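Local coordinates for aldo-keto reductase family 1, member B4 (Aldose reductase) (Schistosoma japonicum, PDB 4HBK), which probably reduces aldehydes, including the open-chain form of sugars such as glucose, to alcohols with NADPH, at residues Glu90-Ala95 and Leu133-Leu138; Arg198-Ile203 and Ile225-Tyr230. One frame throughout, in Å; residues are numbered along the deposited sequence.

Contact 1 (Glu90-Ala95 and Leu133-Leu138); sequences EALENA and LRLNYL
Glu90 and Glu93 of helix 85-98 meet Arg134 just where helix 119-133 ends, the backbones coming nearest at Glu90 and Leu133, whose CA atoms are 7.1 Å apart. Arg134 closes that helix in a Schellman motif with a positive phi of 66°, and this turn in the backbone sends its side chain toward the two glutamates. The arginine chain bends at chi2 and chi3; its CD lies 3.6 Å from Glu90 N, and its guanidinium lays one face over the CA and CB of Glu90, with NH1 3.7 Å from Glu90 CB. Glu93, extended with CG anti to the backbone N (chi1 -178°), crosses it at about a right angle and brings OE1 to the guanidinium edge. Arg134 NH2 donates to Glu93 OE1 over 2.8 Å, nearly straight at 163°, on its syn side but well out of the carboxylate plane, while OE1 stays in the plane of the guanidinium. A weak second bond runs from Arg134 NE to the same OE1 at 3.3 Å. Deeper in, Leu92 CD1 touches Leu135 CD2 at 4.0 Å, and both leucines pack on Ile108 of strand 107-112. Long charged chains suit the exposed outer side, branched apolar ones the inner side. Because OE1 alone takes the strong NH2 bond and the weak NE one, the salt bridge is lopsided, while the more distant Glu90 carboxylate probably adds some attraction.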
loop_
_atom_site.group_PDB
_atom_site.type_symbol
_atom_site.label_atom_id
_atom_site.label_comp_id
_atom_site.label_asym_id
_atom_site.label_seq_id
_atom_site.Cartn_x
_atom_site.Cartn_y
_atom_site.Cartn_z
ATOM N N GLU A 90 -0.217 -7.480 18.223
ATOM C CA GLU A 90 0.077 -8.560 19.164
ATOM C C GLU A 90 0.872 -9.665 18.480
ATOM O O GLU A 90 1.900 -10.116 19.001
ATOM C CB GLU A 90 -1.209 -9.137 19.763
ATOM C CG GLU A 90 -0.964 -10.172 20.845
ATOM C CD GLU A 90 -2.253 -10.748 21.410
ATOM O OE1 GLU A 90 -2.287 -11.033 22.626
ATOM O OE2 GLU A 90 -3.227 -10.920 20.645
ATOM N N ALA A 91 0.394 -10.103 17.318
ATOM C CA ALA A 91 1.112 -11.112 16.554
ATOM C C ALA A 91 2.539 -10.641 16.265
ATOM O O ALA A 91 3.495 -11.406 16.390
ATOM C CB ALA A 91 0.364 -11.441 15.259
ATOM N N LEU A 92 2.683 -9.369 15.904
ATOM C CA LEU A 92 3.993 -8.789 15.609
ATOM C C LEU A 92 4.913 -8.846 16.829
ATOM O O LEU A 92 6.083 -9.214 16.729
ATOM C CB LEU A 92 3.846 -7.330 15.176
ATOM C CG LEU A 92 4.882 -6.728 14.220
ATOM C CD1 LEU A 92 5.155 -5.255 14.527
ATOM C CD2 LEU A 92 6.162 -7.529 14.230
ATOM N N GLU A 93 4.384 -8.453 17.980
ATOM C CA GLU A 93 5.199 -8.374 19.182
ATOM C C GLU A 93 5.681 -9.760 19.578
ATOM O O GLU A 93 6.831 -9.943 19.974
ATOM C CB GLU A 93 4.406 -7.745 20.322
ATOM C CG GLU A 93 5.187 -7.566 21.612
ATOM C CD GLU A 93 4.364 -6.819 22.638
ATOM O OE1 GLU A 93 3.422 -7.423 23.198
ATOM O OE2 GLU A 93 4.632 -5.615 22.854
ATOM N N ASN A 94 4.799 -10.742 19.461
ATOM C CA ASN A 94 5.170 -12.102 19.801
ATOM C C ASN A 94 6.181 -12.667 18.816
ATOM O O ASN A 94 7.098 -13.378 19.212
ATOM C CB ASN A 94 3.930 -12.988 19.907
ATOM C CG ASN A 94 3.082 -12.650 21.120
ATOM O OD1 ASN A 94 3.591 -12.126 22.115
ATOM N ND2 ASN A 94 1.784 -12.953 21.052
ATOM N N ALA A 95 6.030 -12.331 17.537
ATOM C CA ALA A 95 6.956 -12.813 16.511
ATOM C C ALA A 95 8.360 -12.242 16.656
ATOM O O ALA A 95 9.335 -12.972 16.531
ATOM C CB ALA A 95 6.419 -12.535 15.118
ATOM N N LEU A 133 -0.813 -1.172 17.204
ATOM C CA LEU A 133 0.301 -1.937 16.637
ATOM C C LEU A 133 1.383 -2.202 17.674
ATOM O O LEU A 133 2.307 -2.977 17.430
ATOM C CB LEU A 133 0.900 -1.204 15.436
ATOM C CG LEU A 133 0.033 -1.201 14.173
ATOM C CD1 LEU A 133 0.696 -0.418 13.039
ATOM C CD2 LEU A 133 -0.259 -2.647 13.749
ATOM N N ARG A 134 1.286 -1.530 18.818
ATOM C CA ARG A 134 2.253 -1.724 19.889
ATOM C C ARG A 134 3.654 -1.244 19.484
ATOM O O ARG A 134 4.665 -1.826 19.870
ATOM C CB ARG A 134 2.244 -3.197 20.336
ATOM C CG ARG A 134 0.900 -3.568 20.975
ATOM C CD ARG A 134 0.465 -5.006 20.708
ATOM N NE ARG A 134 0.922 -5.919 21.750
ATOM C CZ ARG A 134 0.125 -6.616 22.559
ATOM N NH1 ARG A 134 -1.196 -6.532 22.457
ATOM N NH2 ARG A 134 0.663 -7.416 23.469
ATOM N N LEU A 135 3.689 -0.149 18.730
ATOM C CA LEU A 135 4.918 0.416 18.197
ATOM C C LEU A 135 5.140 1.826 18.742
ATOM O O LEU A 135 4.188 2.484 19.163
ATOM C CB LEU A 135 4.816 0.490 16.674
ATOM C CG LEU A 135 4.664 -0.845 15.952
ATOM C CD1 LEU A 135 4.552 -0.616 14.442
ATOM C CD2 LEU A 135 5.840 -1.757 16.294
ATOM N N ASN A 136 6.386 2.300 18.714
ATOM C CA ASN A 136 6.659 3.684 19.087
ATOM C C ASN A 136 6.714 4.591 17.877
ATOM O O ASN A 136 6.577 5.801 18.006
ATOM C CB ASN A 136 7.951 3.803 19.896
ATOM C CG ASN A 136 7.931 2.927 21.128
ATOM O OD1 ASN A 136 6.991 2.963 21.918
ATOM N ND2 ASN A 136 8.947 2.108 21.275
ATOM N N TYR A 137 6.917 4.000 16.705
ATOM C CA TYR A 137 6.933 4.755 15.454
ATOM C C TYR A 137 6.547 3.853 14.283
ATOM O O TYR A 137 6.623 2.626 14.382
ATOM C CB TYR A 137 8.317 5.366 15.200
ATOM C CG TYR A 137 9.368 4.336 14.864
ATOM C CD1 TYR A 137 9.582 3.934 13.549
ATOM C CD2 TYR A 137 10.135 3.745 15.867
ATOM C CE1 TYR A 137 10.536 2.983 13.242
ATOM C CE2 TYR A 137 11.095 2.791 15.569
ATOM C CZ TYR A 137 11.290 2.412 14.261
ATOM O OH TYR A 137 12.254 1.469 13.963
ATOM N N LEU A 138 6.129 4.475 13.183
ATOM C CA LEU A 138 5.811 3.770 11.949
ATOM C C LEU A 138 6.915 4.077 10.959
ATOM O O LEU A 138 7.471 5.172 10.966
ATOM C CB LEU A 138 4.467 4.250 11.373
ATOM C CG LEU A 138 3.189 4.020 12.188
ATOM C CD1 LEU A 138 1.992 4.753 11.583
ATOM C CD2 LEU A 138 2.883 2.529 12.297
#

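Contact 2 (Arg198-Ile203 and Ile225-Tyr230); sequences RQIQNI and IKLVEY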
loop_
_atom_site.group_PDB
_atom_site.type_symbol
_atom_site.label_atom_id
_atom_site.label_comp_id
_atom_site.label_asym_id
_atom_site.label_seq_id
_atom_site.Cartn_x
_atom_site.Cartn_y
_atom_site.Cartn_z
ATOM N N ARG A 198 -2.287 15.094 -10.717
ATOM C CA ARG A 198 -2.696 16.449 -10.343
ATOM C C ARG A 198 -2.561 16.646 -8.839
ATOM O O ARG A 198 -1.985 17.628 -8.376
ATOM C CB ARG A 198 -4.168 16.645 -10.736
ATOM C CG ARG A 198 -4.600 18.052 -11.114
ATOM C CD ARG A 198 -6.125 18.228 -10.938
ATOM N NE ARG A 198 -6.458 18.343 -9.512
ATOM C CZ ARG A 198 -7.247 17.513 -8.825
ATOM N NH1 ARG A 198 -7.837 16.476 -9.417
ATOM N NH2 ARG A 198 -7.448 17.726 -7.529
ATOM N N GLN A 199 -3.101 15.695 -8.085
ATOM C CA GLN A 199 -3.146 15.790 -6.632
ATOM C C GLN A 199 -1.755 15.668 -6.020
ATOM O O GLN A 199 -1.424 16.360 -5.062
ATOM C CB GLN A 199 -4.095 14.728 -6.071
ATOM C CG GLN A 199 -5.551 14.979 -6.437
ATOM C CD GLN A 199 -6.431 13.784 -6.149
ATOM O OE1 GLN A 199 -5.999 12.638 -6.286
ATOM N NE2 GLN A 199 -7.672 14.038 -5.749
ATOM N N ILE A 200 -0.931 14.794 -6.581
ATOM C CA ILE A 200 0.456 14.682 -6.139
ATOM C C ILE A 200 1.234 15.977 -6.442
ATOM O O ILE A 200 1.950 16.495 -5.589
ATOM C CB ILE A 200 1.149 13.475 -6.797
ATOM C CG1 ILE A 200 0.418 12.183 -6.423
ATOM C CG2 ILE A 200 2.644 13.440 -6.415
ATOM C CD1 ILE A 200 0.845 10.954 -7.227
ATOM N N GLN A 201 1.081 16.495 -7.659
ATOM C CA GLN A 201 1.695 17.765 -8.033
ATOM C C GLN A 201 1.428 18.805 -6.957
ATOM O O GLN A 201 2.346 19.447 -6.466
ATOM C CB GLN A 201 1.173 18.256 -9.387
ATOM C CG GLN A 201 1.826 17.565 -10.593
ATOM C CD GLN A 201 1.151 17.911 -11.922
ATOM O OE1 GLN A 201 -0.073 18.005 -12.008
ATOM N NE2 GLN A 201 1.953 18.099 -12.963
ATOM N N ASN A 202 0.165 18.950 -6.575
ATOM C CA ASN A 202 -0.225 19.934 -5.577
ATOM C C ASN A 202 0.442 19.711 -4.225
ATOM O O ASN A 202 0.869 20.665 -3.579
ATOM C CB ASN A 202 -1.741 19.953 -5.393
ATOM C CG ASN A 202 -2.175 20.905 -4.297
ATOM O OD1 ASN A 202 -2.064 22.120 -4.445
ATOM N ND2 ASN A 202 -2.672 20.361 -3.189
ATOM N N ILE A 203 0.509 18.458 -3.784
ATOM C CA ILE A 203 1.197 18.139 -2.534
ATOM C C ILE A 203 2.666 18.571 -2.623
ATOM O O ILE A 203 3.201 19.190 -1.698
ATOM C CB ILE A 203 1.133 16.623 -2.209
ATOM C CG1 ILE A 203 -0.246 16.229 -1.672
ATOM C CG2 ILE A 203 2.216 16.248 -1.205
ATOM C CD1 ILE A 203 -0.487 16.684 -0.265
ATOM N N ILE A 225 0.622 2.781 -16.105
ATOM C CA ILE A 225 1.938 3.225 -16.587
ATOM C C ILE A 225 2.211 4.729 -16.439
ATOM O O ILE A 225 3.245 5.131 -15.910
ATOM C CB ILE A 225 2.183 2.842 -18.075
ATOM C CG1 ILE A 225 1.972 1.346 -18.314
ATOM C CG2 ILE A 225 3.596 3.200 -18.492
ATOM C CD1 ILE A 225 3.190 0.516 -18.059
ATOM N N LYS A 226 1.297 5.557 -16.927
ATOM C CA LYS A 226 1.516 7.001 -16.915
ATOM C C LYS A 226 1.719 7.573 -15.515
ATOM O O LYS A 226 2.616 8.386 -15.291
ATOM C CB LYS A 226 0.387 7.734 -17.642
ATOM C CG LYS A 226 0.420 7.532 -19.146
ATOM C CD LYS A 226 -0.658 8.339 -19.847
ATOM C CE LYS A 226 -0.470 8.294 -21.354
ATOM N NZ LYS A 226 -1.337 9.268 -22.073
ATOM N N LEU A 227 0.883 7.146 -14.579
ATOM C CA LEU A 227 0.991 7.593 -13.204
ATOM C C LEU A 227 2.283 7.087 -12.577
ATOM O O LEU A 227 2.971 7.826 -11.879
ATOM C CB LEU A 227 -0.209 7.105 -12.396
ATOM C CG LEU A 227 -0.203 7.563 -10.939
ATOM C CD1 LEU A 227 -0.006 9.081 -10.883
ATOM C CD2 LEU A 227 -1.489 7.125 -10.218
ATOM N N VAL A 228 2.615 5.823 -12.820
ATOM C CA VAL A 228 3.828 5.256 -12.246
ATOM C C VAL A 228 5.052 5.996 -12.766
ATOM O O VAL A 228 5.970 6.324 -12.009
ATOM C CB VAL A 228 3.991 3.769 -12.578
ATOM C CG1 VAL A 228 5.417 3.339 -12.271
ATOM C CG2 VAL A 228 2.972 2.916 -11.788
ATOM N N GLU A 229 5.067 6.263 -14.066
ATOM C CA GLU A 229 6.203 6.966 -14.647
ATOM C C GLU A 229 6.303 8.368 -14.061
ATOM O O GLU A 229 7.392 8.828 -13.717
ATOM C CB GLU A 229 6.095 7.009 -16.171
ATOM C CG GLU A 229 6.364 5.661 -16.827
ATOM C CD GLU A 229 6.363 5.742 -18.347
ATOM O OE1 GLU A 229 6.911 4.824 -18.989
ATOM O OE2 GLU A 229 5.817 6.725 -18.902
ATOM N N TYR A 230 5.162 9.039 -13.938
ATOM C CA TYR A 230 5.149 10.353 -13.326
ATOM C C TYR A 230 5.701 10.324 -11.904
ATOM O O TYR A 230 6.599 11.090 -11.565
ATOM C CB TYR A 230 3.753 10.954 -13.286
ATOM C CG TYR A 230 3.717 12.116 -12.315
ATOM C CD1 TYR A 230 4.290 13.351 -12.647
ATOM C CD2 TYR A 230 3.163 11.965 -11.051
ATOM C CE1 TYR A 230 4.277 14.405 -11.749
ATOM C CE2 TYR A 230 3.149 13.013 -10.145
ATOM C CZ TYR A 230 3.701 14.226 -10.497
ATOM O OH TYR A 230 3.684 15.256 -9.583
#
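Tyr230 reaches from helix 225-233 to helix 197-206; the segments 198-203 and 225-230 run nearly parallel (14°), their axes 11.7 Å apart. Its CB begins the reach: with CG anti to the backbone N (chi1 164°), the ring extends toward the other helix. CE2 then meets Ile200, 3.8 Å from CG2 and 3.9 Å from CB, so the branched isoleucine lies against the ring's edge, near its plane. CZ, farther out, comes 3.8 Å from Gln201 CG. At the tip, OH presses tightly on the same Gln201 CG, 3.1 Å away, and makes no hydrogen bond to Gln201 N, which is near but badly angled. A long aromatic residue suits this place, since it spans the gap between the two backbones by itself. Beside it, Ile200 CD1 and Leu227 CD1 touch at 4.2 Å, their apolar ends meeting on the buried side. Gln201, by contrast, keeps its aliphatic part by the tyrosine in an exposed position. Underneath, Ile200 rests on Leu214 and Leu227 on Ile216, both of strand 213-217, so the helices preceding and following this strand pack side by side over it; Tyr230 also touches Lys197 and Leu204 of helix 197-206.

Overall arrangement
From the N terminus, the chain passes through helix 85-98, strand 107-112 and helix 119-133 before contact 1 closes a loop of 37 intervening residues. It then continues through strands 138-143 and 187-193 to helix 197-206, where contact 2 opens; strand 213-217 follows, and helix 225-233 closes this second, shorter loop of 21 residues. The loops stand in series, neither nested nor crossed. Each joins successive parts of the eight-stranded parallel (beta/alpha)8 barrel of the aldo-keto reductases: contact 1 links a helix to a helix-strand turn, contact 2 two neighbouring helices. They lie on opposite sides of the chain's centre, their own centres about 32 Å apart.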